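Local coordinates for phosphate-binding protein (Unidentified prokaryotic organism, PDB 3W9W), which binds inorganic phosphate as a PstS-family phosphate-binding protein and associates with human PON1 in a heterooligomer, at residues N103-S108 with S124-A129. The protein carries 1 engineered substitution. Residues are numbered along the deposited sequence; the frame is centred on the assembly and turned at random.
Sequences NAVDLS and SGITGA
The carbonyl oxygen of Gly128 receives the amide of Asn103, with ND2 3.1 Å from Gly128 O. The hydrogen bond is bent, 146° at the hydrogen, and the donor stands above the carbonyl plane, 46° out of it. CG of Asn103, anti to the carbonyl carbon and beside the backbone N (chi1 -67°), carries ND2 to this oxygen. CB of Asn103 points toward the turn in its own right and lies 3.4 Å from Ala129 O. A water links the backbones of Asn103 and Ala129, accepting from Asn103 N and donating to Ala129 O.

Ile126 to Ala129 form a type II beta turn closed by Ala129 N to Ile126 O (3.3 Å); Gly128 takes the positive phi of its third position. Alongside it runs the chain leading into strand 106-107, an outer strand that pairs in parallel with strand 231-237 in the second, smaller sheet of this periplasmic-binding-protein-like fold. No direct backbone hydrogen bond joins strand and turn. Instead a second water takes the N-H of Asp106, 3.0 Å from Asp106 N, and lies within hydrogen-bonding distance of Ala104 O and Thr127 O. Two basic side chains bridge the segments as well: Arg131 NH2 bonds to both Asn103 O and Ala129 O, and Lys234 NZ to both Asp106 O and Thr127 OG1.

The rest of the contact is apolar. Leu107 and Ile126 cross at a slant, CD2 of Leu107 meeting CD1 and CG2 of Ile126 at 3.6 and 3.8 Å. Both side chains also pack on helix 109-117, Leu107 on Leu112 and Ile126 on Val115. Val105 turns CG2, the branch beside its backbone N, to Ala129 CB at 4.0 Å.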
loop_
_atom_site.group_PDB
_atom_site.type_symbol
_atom_site.label_atom_id
_atom_site.label_comp_id
_atom_site.label_asym_id
_atom_site.label_seq_id
_atom_site.Cartn_x
_atom_site.Cartn_y
_atom_site.Cartn_z
ATOM N N ASN A 103 10.159 5.726 -27.605
ATOM C CA ASN A 103 9.112 4.708 -27.579
ATOM C C ASN A 103 8.501 4.527 -26.193
ATOM O O ASN A 103 9.185 4.666 -25.173
ATOM C CB ASN A 103 9.654 3.347 -28.040
ATOM C CG ASN A 103 10.043 3.330 -29.509
ATOM O OD1 ASN A 103 10.074 4.366 -30.173
ATOM N ND2 ASN A 103 10.341 2.143 -30.021
ATOM N N ALA A 104 7.216 4.202 -26.168
ATOM C CA ALA A 104 6.557 3.828 -24.923
ATOM C C ALA A 104 7.154 2.530 -24.401
ATOM O O ALA A 104 7.367 1.582 -25.162
ATOM C CB ALA A 104 5.070 3.659 -25.144
ATOM N N VAL A 105 7.439 2.492 -23.104
ATOM C CA VAL A 105 7.766 1.238 -22.449
ATOM C C VAL A 105 6.467 0.634 -21.935
ATOM O O VAL A 105 5.786 1.218 -21.088
ATOM C CB VAL A 105 8.779 1.429 -21.308
ATOM C CG1 VAL A 105 8.956 0.134 -20.527
ATOM C CG2 VAL A 105 10.105 1.894 -21.873
ATOM N N ASP A 106 6.113 -0.525 -22.478
ATOM C CA ASP A 106 4.873 -1.198 -22.132
ATOM C C ASP A 106 5.241 -2.636 -21.810
ATOM O O ASP A 106 5.511 -3.436 -22.709
ATOM C CB ASP A 106 3.921 -1.131 -23.328
ATOM C CG ASP A 106 2.556 -1.713 -23.038
ATOM O OD1 ASP A 106 2.336 -2.256 -21.929
ATOM O OD2 ASP A 106 1.698 -1.640 -23.952
ATOM N N LEU A 107 5.285 -2.960 -20.523
ATOM C CA LEU A 107 5.683 -4.285 -20.088
ATOM C C LEU A 107 4.535 -5.279 -20.182
ATOM O O LEU A 107 3.437 -5.026 -19.680
ATOM C CB LEU A 107 6.186 -4.223 -18.643
ATOM C CG LEU A 107 7.458 -3.408 -18.418
ATOM C CD1 LEU A 107 7.692 -3.117 -16.937
ATOM C CD2 LEU A 107 8.652 -4.145 -19.007
ATOM N N SER A 108 4.774 -6.414 -20.828
ATOM C CA SER A 108 3.887 -7.540 -20.599
ATOM C C SER A 108 4.144 -8.019 -19.176
ATOM O O SER A 108 5.205 -7.751 -18.593
ATOM C CB SER A 108 4.157 -8.669 -21.592
ATOM O OG SER A 108 5.445 -9.219 -21.400
ATOM N N SER A 124 16.867 -4.487 -24.125
ATOM C CA SER A 124 16.514 -5.011 -25.444
ATOM C C SER A 124 15.509 -6.169 -25.362
ATOM O O SER A 124 14.871 -6.517 -26.364
ATOM C CB SER A 124 17.767 -5.452 -26.196
ATOM O OG SER A 124 18.458 -6.453 -25.473
ATOM N N GLY A 125 15.371 -6.751 -24.169
ATOM C CA GLY A 125 14.422 -7.828 -23.930
ATOM C C GLY A 125 12.996 -7.352 -23.698
ATOM O O GLY A 125 12.093 -8.163 -23.470
ATOM N N ILE A 126 12.787 -6.041 -23.750
ATOM C CA ILE A 126 11.443 -5.487 -23.630
ATOM C C ILE A 126 10.948 -5.112 -25.021
ATOM O O ILE A 126 11.414 -4.130 -25.609
ATOM C CB ILE A 126 11.413 -4.240 -22.720
ATOM C CG1 ILE A 126 12.060 -4.539 -21.364
ATOM C CG2 ILE A 126 9.987 -3.723 -22.566
ATOM C CD1 ILE A 126 11.453 -5.717 -20.649
ATOM N N THR A 127 10.006 -5.888 -25.554
ATOM C CA THR A 127 9.592 -5.681 -26.942
ATOM C C THR A 127 8.961 -4.310 -27.160
ATOM O O THR A 127 8.155 -3.841 -26.345
ATOM C CB THR A 127 8.649 -6.796 -27.465
ATOM O OG1 THR A 127 7.406 -6.778 -26.748
ATOM C CG2 THR A 127 9.296 -8.163 -27.333
ATOM N N GLY A 128 9.363 -3.654 -28.245
ATOM C CA GLY A 128 8.792 -2.377 -28.626
ATOM C C GLY A 128 9.344 -1.154 -27.912
ATOM O O GLY A 128 9.001 -0.033 -28.271
ATOM N N ALA A 129 10.199 -1.356 -26.912
ATOM C CA ALA A 129 10.676 -0.237 -26.098
ATOM C C ALA A 129 11.795 0.582 -26.752
ATOM O O ALA A 129 12.085 1.698 -26.316
ATOM C CB ALA A 129 11.100 -0.718 -24.715
HETATM O O HOH W 1 12.765 4.318 -27.805
HETATM O O HOH W 2 7.571 -1.433 -24.891
HETATM O O HOH W 3 5.919 0.495 -27.269
#